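Local atomic coordinates of UPF0230 protein TM1468 (Thermotoga maritima, PDB entry 1VPV), a protein that binds long-chain fatty acids such as palmitate and may take part in lipid transport or fatty acid metabolism. Residues S274-G277 / K278-T282; A141-A144 / R145-E149; V176-F179 / D180-V183. One frame throughout, in Å; residues are numbered along the deposited sequence.

Contact 1 (S274-G277 / K278-T282); sequences SPMG and KVITT. With PLM (palmitic acid), chain D.
A strand-to-helix turn in the wall of the fatty acid pocket joins Met276 and Gly277 to Ile280 and Thr281. Strand 267-275 of the DegV fold ends here. Gly277 takes the N-cap position, and helix 278-284 starts with Lys278. The carbonyl of Gly277 ties the turn to the first helical turn. Its O accepts from Thr281 N at 3.0 Å, with an N-H...O angle of 156°. It also accepts from Thr281 OG1 at a short 2.5 Å. Both donors belong to Thr281 and come from opposite faces of the carbonyl plane. Thr281 can do this because OG1 lies anti to its own carbonyl carbon (chi1 -59°), which turns the hydroxyl back toward the helix start. One turn on, Thr282 OG1 and Thr282 N bind Lys278 O in the same way. Asp52 receives Lys278 N and Val279 N on its two carboxylate oxygens and so holds the N-H groups of the helix start. The ammonium of Lys278 makes salt bridges with Glu50 and Glu58.

The apolar side faces the palmitic acid. Met276, a selenomethionine, crosses Ile280 at about a right angle, and its CE lies 3.8 Å from Ile280 CG2. Ile280 CD1 meets PLM C9 at 3.8 Å, and Val279 CG1 meets PLM C4 at 3.9 Å. The carboxylate end of the lipid is hydrogen-bonded to the hydroxyls of Thr75 and Ser108. Near the other end of the chain, Met276 CE touches PLM CE at 3.5 Å.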
loop_
_atom_site.group_PDB
_atom_site.type_symbol
_atom_site.label_atom_id
_atom_site.label_comp_id
_atom_site.label_asym_id
_atom_site.label_seq_id
_atom_site.Cartn_x
_atom_site.Cartn_y
_atom_site.Cartn_z
ATOM N N SER A 274 0.238 7.441 -7.095
ATOM C CA SER A 274 -0.579 6.256 -7.344
ATOM C C SER A 274 -1.976 6.355 -6.719
ATOM O O SER A 274 -2.121 6.519 -5.496
ATOM C CB SER A 274 0.112 5.028 -6.768
ATOM O OG SER A 274 -0.558 3.846 -7.135
ATOM N N PRO A 275 -3.011 6.222 -7.539
ATOM C CA PRO A 275 -4.346 6.246 -6.963
ATOM C C PRO A 275 -4.605 5.016 -6.078
ATOM O O PRO A 275 -4.172 3.925 -6.394
ATOM C CB PRO A 275 -5.258 6.224 -8.184
ATOM C CG PRO A 275 -4.452 5.653 -9.250
ATOM C CD PRO A 275 -3.035 6.036 -8.992
HETATM N N MSE A 276 -5.299 5.196 -4.975
HETATM C CA MSE A 276 -5.613 4.058 -4.112
HETATM C C MSE A 276 -6.714 3.212 -4.756
HETATM O O MSE A 276 -7.706 3.744 -5.314
HETATM C CB MSE A 276 -6.048 4.534 -2.725
HETATM C CG MSE A 276 -4.967 5.186 -1.943
HETATM SE SE MSE A 276 -5.581 6.445 -0.508
HETATM C CE MSE A 276 -4.440 5.749 1.019
ATOM N N GLY A 277 -6.525 1.896 -4.686
ATOM C CA GLY A 277 -7.463 0.942 -5.300
ATOM C C GLY A 277 -8.813 0.860 -4.593
ATOM O O GLY A 277 -9.115 1.644 -3.693
ATOM N N LYS A 278 -9.619 -0.109 -5.007
ATOM C CA LYS A 278 -10.992 -0.255 -4.493
ATOM C C LYS A 278 -11.023 -0.633 -3.002
ATOM O O LYS A 278 -11.800 -0.092 -2.225
ATOM C CB LYS A 278 -11.797 -1.293 -5.314
ATOM C CG LYS A 278 -11.705 -1.150 -6.827
ATOM C CD LYS A 278 -12.757 -2.035 -7.505
ATOM C CE LYS A 278 -12.688 -1.965 -9.029
ATOM N NZ LYS A 278 -13.530 -3.048 -9.595
ATOM N N VAL A 279 -10.172 -1.560 -2.612
ATOM C CA VAL A 279 -10.151 -2.019 -1.222
ATOM C C VAL A 279 -9.648 -0.923 -0.272
ATOM O O VAL A 279 -10.279 -0.618 0.737
ATOM C CB VAL A 279 -9.333 -3.309 -1.093
ATOM C CG1 VAL A 279 -9.195 -3.719 0.345
ATOM C CG2 VAL A 279 -10.029 -4.427 -1.870
ATOM N N ILE A 280 -8.523 -0.318 -0.577
ATOM C CA ILE A 280 -8.025 0.726 0.289
ATOM C C ILE A 280 -9.054 1.881 0.390
ATOM O O ILE A 280 -9.387 2.361 1.491
ATOM C CB ILE A 280 -6.628 1.172 -0.160
ATOM C CG1 ILE A 280 -5.612 0.048 0.140
ATOM C CG2 ILE A 280 -6.228 2.467 0.503
ATOM C CD1 ILE A 280 -5.252 -0.102 1.605
ATOM N N THR A 281 -9.594 2.274 -0.750
ATOM C CA THR A 281 -10.581 3.349 -0.780
ATOM C C THR A 281 -11.788 3.047 0.081
ATOM O O THR A 281 -12.337 3.931 0.752
ATOM C CB THR A 281 -11.067 3.591 -2.212
ATOM O OG1 THR A 281 -9.933 3.927 -3.005
ATOM C CG2 THR A 281 -12.030 4.751 -2.267
ATOM N N THR A 282 -12.221 1.797 0.016
ATOM C CA THR A 282 -13.414 1.347 0.711
ATOM C C THR A 282 -13.230 1.600 2.187
ATOM O O THR A 282 -14.172 2.035 2.870
ATOM C CB THR A 282 -13.703 -0.137 0.402
ATOM O OG1 THR A 282 -14.261 -0.255 -0.937
ATOM C CG2 THR A 282 -14.674 -0.733 1.439
HETATM C C1 PLM D . -9.208 -7.592 3.483
HETATM O O1 PLM D . -8.576 -8.650 3.774
HETATM O O2 PLM D . -10.479 -7.569 3.421
HETATM C C2 PLM D . -8.402 -6.349 3.183
HETATM C C3 PLM D . -8.401 -5.395 4.360
HETATM C C4 PLM D . -7.705 -4.096 3.976
HETATM C C5 PLM D . -7.782 -3.126 5.152
HETATM C C6 PLM D . -7.119 -1.807 4.849
HETATM C C7 PLM D . -7.132 -0.859 6.038
HETATM C C8 PLM D . -6.840 0.574 5.602
HETATM C C9 PLM D . -5.374 0.773 5.285
HETATM C CA PLM D . -5.086 2.168 4.769
HETATM C CB PLM D . -3.588 2.382 4.611
HETATM C CC PLM D . -3.316 3.659 3.821
HETATM C CD PLM D . -1.814 4.011 3.776
HETATM C CE PLM D . -1.516 5.147 2.815
HETATM C CF PLM D . -0.074 5.624 2.898
HETATM C CG PLM D . 0.879 4.772 2.054
#

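Contact 2 (A141-A144 / R145-E149); sequences ARVA and REMLE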
loop_
_atom_site.group_PDB
_atom_site.type_symbol
_atom_site.label_atom_id
_atom_site.label_comp_id
_atom_site.label_asym_id
_atom_site.label_seq_id
_atom_site.Cartn_x
_atom_site.Cartn_y
_atom_site.Cartn_z
ATOM N N ALA A 141 9.143 -3.619 -2.860
ATOM C CA ALA A 141 9.121 -4.414 -4.097
ATOM C C ALA A 141 10.093 -3.909 -5.125
ATOM O O ALA A 141 10.779 -4.706 -5.783
ATOM C CB ALA A 141 7.744 -4.434 -4.700
ATOM N N ARG A 142 10.099 -2.597 -5.332
ATOM C CA ARG A 142 11.091 -1.967 -6.197
ATOM C C ARG A 142 12.490 -2.335 -5.752
ATOM O O ARG A 142 13.326 -2.726 -6.574
ATOM C CB ARG A 142 10.967 -0.469 -6.200
ATOM C CG ARG A 142 12.060 0.222 -7.027
ATOM C CD ARG A 142 11.712 1.649 -7.367
ATOM N NE ARG A 142 11.493 2.418 -6.139
ATOM C CZ ARG A 142 11.141 3.702 -6.111
ATOM N NH1 ARG A 142 11.001 4.396 -7.231
ATOM N NH2 ARG A 142 10.950 4.307 -4.945
ATOM N N VAL A 143 12.731 -2.205 -4.459
ATOM C CA VAL A 143 14.060 -2.439 -3.902
ATOM C C VAL A 143 14.457 -3.881 -4.116
ATOM O O VAL A 143 15.574 -4.145 -4.468
ATOM C CB VAL A 143 14.118 -2.094 -2.385
ATOM C CG1 VAL A 143 15.400 -2.567 -1.786
ATOM C CG2 VAL A 143 13.971 -0.561 -2.173
ATOM N N ALA A 144 13.531 -4.813 -3.908
ATOM C CA ALA A 144 13.807 -6.206 -4.183
ATOM C C ALA A 144 14.185 -6.408 -5.633
ATOM O O ALA A 144 15.065 -7.227 -5.952
ATOM C CB ALA A 144 12.618 -7.054 -3.860
ATOM N N ARG A 145 13.530 -5.679 -6.527
ATOM C CA ARG A 145 13.828 -5.868 -7.957
ATOM C C ARG A 145 15.232 -5.380 -8.259
ATOM O O ARG A 145 16.023 -6.065 -8.919
ATOM C CB ARG A 145 12.823 -5.119 -8.850
ATOM C CG ARG A 145 13.114 -5.258 -10.345
ATOM C CD ARG A 145 13.209 -6.761 -10.792
ATOM N NE ARG A 145 11.876 -7.375 -10.858
ATOM C CZ ARG A 145 11.626 -8.683 -10.869
ATOM N NH1 ARG A 145 12.594 -9.571 -10.803
ATOM N NH2 ARG A 145 10.381 -9.105 -10.932
ATOM N N GLU A 146 15.541 -4.192 -7.754
ATOM C CA GLU A 146 16.806 -3.552 -8.073
ATOM C C GLU A 146 17.930 -4.446 -7.599
ATOM O O GLU A 146 18.861 -4.710 -8.351
ATOM C CB GLU A 146 16.908 -2.162 -7.464
ATOM C CG GLU A 146 15.881 -1.212 -8.059
ATOM C CD GLU A 146 15.684 0.054 -7.219
ATOM O OE1 GLU A 146 15.626 -0.024 -5.969
ATOM O OE2 GLU A 146 15.584 1.137 -7.822
HETATM N N MSE A 147 17.816 -4.983 -6.392
HETATM C CA MSE A 147 18.897 -5.822 -5.912
HETATM C C MSE A 147 18.939 -7.211 -6.570
HETATM O O MSE A 147 20.019 -7.791 -6.682
HETATM C CB MSE A 147 18.998 -5.826 -4.388
HETATM C CG MSE A 147 17.821 -6.215 -3.640
HETATM SE SE MSE A 147 18.068 -5.895 -1.681
HETATM C CE MSE A 147 18.804 -4.030 -1.704
ATOM N N LEU A 148 17.812 -7.710 -7.084
ATOM C CA LEU A 148 17.844 -8.899 -7.973
ATOM C C LEU A 148 18.480 -8.566 -9.340
ATOM O O LEU A 148 19.263 -9.345 -9.863
ATOM C CB LEU A 148 16.459 -9.532 -8.154
ATOM C CG LEU A 148 15.848 -10.104 -6.865
ATOM C CD1 LEU A 148 14.363 -10.348 -7.013
ATOM C CD2 LEU A 148 16.536 -11.385 -6.431
ATOM N N GLU A 149 18.157 -7.408 -9.900
ATOM C CA GLU A 149 18.812 -6.947 -11.112
ATOM C C GLU A 149 20.315 -6.699 -10.931
ATOM O O GLU A 149 21.029 -6.586 -11.918
ATOM C CB GLU A 149 18.161 -5.660 -11.653
ATOM C CG GLU A 149 16.759 -5.801 -12.269
ATOM C CD GLU A 149 16.552 -7.086 -13.058
ATOM O OE1 GLU A 149 16.256 -8.153 -12.453
ATOM O OE2 GLU A 149 16.652 -7.030 -14.292
#
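Arg142 and Glu146 lie one helical turn apart and run side by side, pointing the same way. Their guanidinium and carboxylate planes are only 8° apart. The touch is between the alkyl part of the arginine and the acid, with Arg142 CG 3.6 Å from Glu146 CD. The charged ends do not meet: Arg142 NE and Glu146 OE2 are 4.6 Å apart. Each end has its own partner. Glu146 OE2 forms a salt bridge with Arg243, and Arg142 NH1 forms one with Asp270. With an alanine here in place of Glu146, Arg243 would probably lose this carboxylate, and the flank of the Arg142 chain would probably lose its cover.

On the next flank, Val143 CG1 meets CE of Met147, a selenomethionine, at 3.7 Å. Met147 CG sits between its backbone N and carbonyl carbon (chi1 56°), which brings it over Val143 O at 3.2 Å. A bend at chi3 then carries CE to the valine methyl.

The helix backbone fixes these spacings. Glu146 N binds Arg142 O at 2.9 Å, and Met147 N binds Val143 O at 3.1 Å with an N-H...O angle of 168°. Leu148 N to Ala144 O, at 3.0 Å, continues the series.

All of this belongs to helix 138-149, away from the annotated lipid-binding residues. Ala144, Met147 and Leu148 pack on Val157 of helix 154-166. Ala141 and Arg145 rest on Ile17 of strand 15-20, and the Arg145 guanidinium is hydrogen-bonded to backbone carbonyls of Tyr33, Val15 and Asp34. Helix 138-149 thus packs on both helix 154-166 and strand 15-20, with Leu148 touching both.

Contact 3 (V176-F179 / D180-V183); sequences VSNF and DYLV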
loop_
_atom_site.group_PDB
_atom_site.type_symbol
_atom_site.label_atom_id
_atom_site.label_comp_id
_atom_site.label_asym_id
_atom_site.label_seq_id
_atom_site.Cartn_x
_atom_site.Cartn_y
_atom_site.Cartn_z
ATOM N N VAL A 176 -7.434 11.116 6.507
ATOM C CA VAL A 176 -8.774 10.967 5.984
ATOM C C VAL A 176 -9.592 12.162 6.459
ATOM O O VAL A 176 -9.216 12.838 7.418
ATOM C CB VAL A 176 -9.420 9.640 6.474
ATOM C CG1 VAL A 176 -8.624 8.446 5.971
ATOM C CG2 VAL A 176 -9.548 9.618 7.988
ATOM N N SER A 177 -10.711 12.423 5.798
ATOM C CA SER A 177 -11.591 13.498 6.222
ATOM C C SER A 177 -12.851 12.988 6.926
ATOM O O SER A 177 -13.535 13.753 7.622
ATOM C CB SER A 177 -11.968 14.375 5.036
ATOM O OG SER A 177 -12.712 13.592 4.108
ATOM N N ASN A 178 -13.147 11.704 6.796
ATOM C CA ASN A 178 -14.335 11.142 7.409
ATOM C C ASN A 178 -14.021 9.786 8.023
ATOM O O ASN A 178 -14.023 8.721 7.336
ATOM C CB ASN A 178 -15.489 11.071 6.384
ATOM C CG ASN A 178 -16.693 10.384 6.953
ATOM O OD1 ASN A 178 -16.642 9.889 8.081
ATOM N ND2 ASN A 178 -17.763 10.331 6.207
ATOM N N PHE A 179 -13.805 9.801 9.333
ATOM C CA PHE A 179 -13.258 8.624 10.055
ATOM C C PHE A 179 -14.155 7.420 10.037
ATOM O O PHE A 179 -13.702 6.320 10.308
ATOM C CB PHE A 179 -13.007 8.973 11.523
ATOM C CG PHE A 179 -12.070 8.039 12.236
ATOM C CD1 PHE A 179 -10.799 7.786 11.747
ATOM C CD2 PHE A 179 -12.440 7.462 13.457
ATOM C CE1 PHE A 179 -9.904 6.929 12.443
ATOM C CE2 PHE A 179 -11.555 6.629 14.161
ATOM C CZ PHE A 179 -10.296 6.354 13.637
ATOM N N ASP A 180 -15.443 7.648 9.804
ATOM C CA ASP A 180 -16.443 6.585 9.761
ATOM C C ASP A 180 -16.151 5.431 8.823
ATOM O O ASP A 180 -16.555 4.317 9.082
ATOM C CB ASP A 180 -17.792 7.161 9.375
ATOM C CG ASP A 180 -18.440 7.897 10.507
ATOM O OD1 ASP A 180 -18.073 7.611 11.665
ATOM O OD2 ASP A 180 -19.332 8.734 10.248
ATOM N N TYR A 181 -15.464 5.692 7.731
ATOM C CA TYR A 181 -15.069 4.634 6.816
ATOM C C TYR A 181 -14.122 3.643 7.482
ATOM O O TYR A 181 -14.367 2.421 7.467
ATOM C CB TYR A 181 -14.423 5.229 5.589
ATOM C CG TYR A 181 -15.385 5.869 4.585
ATOM C CD1 TYR A 181 -15.713 7.207 4.657
ATOM C CD2 TYR A 181 -15.883 5.138 3.513
ATOM C CE1 TYR A 181 -16.554 7.783 3.710
ATOM C CE2 TYR A 181 -16.714 5.709 2.576
ATOM C CZ TYR A 181 -17.051 7.015 2.685
ATOM O OH TYR A 181 -17.883 7.568 1.768
ATOM N N LEU A 182 -13.051 4.152 8.083
ATOM C CA LEU A 182 -12.124 3.274 8.804
ATOM C C LEU A 182 -12.818 2.514 9.940
ATOM O O LEU A 182 -12.600 1.306 10.140
ATOM C CB LEU A 182 -10.954 4.076 9.350
ATOM C CG LEU A 182 -9.876 4.405 8.314
ATOM C CD1 LEU A 182 -8.898 5.395 8.900
ATOM C CD2 LEU A 182 -9.128 3.120 7.968
ATOM N N VAL A 183 -13.679 3.217 10.670
ATOM C CA VAL A 183 -14.394 2.581 11.748
ATOM C C VAL A 183 -15.279 1.472 11.192
ATOM O O VAL A 183 -15.271 0.380 11.754
ATOM C CB VAL A 183 -15.174 3.573 12.627
ATOM C CG1 VAL A 183 -16.042 2.835 13.629
ATOM C CG2 VAL A 183 -14.202 4.480 13.413
HETATM O O HOH W 1 -11.951 6.903 7.157
#
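Val176 meets Leu182 from the end of strand 170-176, its CG1 4.2 Å from Leu182 CD1. Asn178 follows and directs the chain into the helix. Its OD1 binds Asp180 N at 3.1 Å, a bond bent to 141°. The side chain leaves with CG opposite the backbone N (chi1 175°), which carries OD1 to that N-H. Its amide stands 75° to the Tyr181 ring, with ND2 3.8 Å from Tyr181 CE1. Asn178 O lies in plane at the edge of that ring. The same oxygen takes a weak bond from Tyr181 N at 3.4 Å and a shorter one from a water. That water accepts in turn from Leu182 N and so bridges the loop to the helix. Phe179 comes last. Its O accepts from Val183 N at 3.1 Å. Its side chain crosses those of Val183 and Leu182 at about a right angle: CD2 is 3.5 Å from Val183 CG2, and CE1 is 4.0 Å from Leu182 CD1. Val203 and Pro214, on strands 201-208 and 211-219 of the same sheet, also touch this ring. The bond from Asp180 N to Asn178 OD1 makes an Asx turn, a common way to cap the start of a helix, here helix 180-185 beside the palmitate.

How the contacts relate
Along the chain the order is contact 2, contact 3, contact 1. Contacts 1 and 3 both start on the ends of strands of one six-stranded mixed sheet, 267-275 and 170-176, and each leads into a short helix. Their centres are 14 Å apart and they touch, with Thr282 O 3.6 Å from Tyr181 CD2. Both border the palmitate, so the two strand-to-helix turns help to form its pocket. Contact 2 lies 24 Å from contact 1 and 34 Å from contact 3, centre to centre, on the opposite side of the chain's centre from contact 3. Its helix packs on the other sheet through strand 15-20, while its salt bridges reach strands 241-248 and 267-275, linking both sheets.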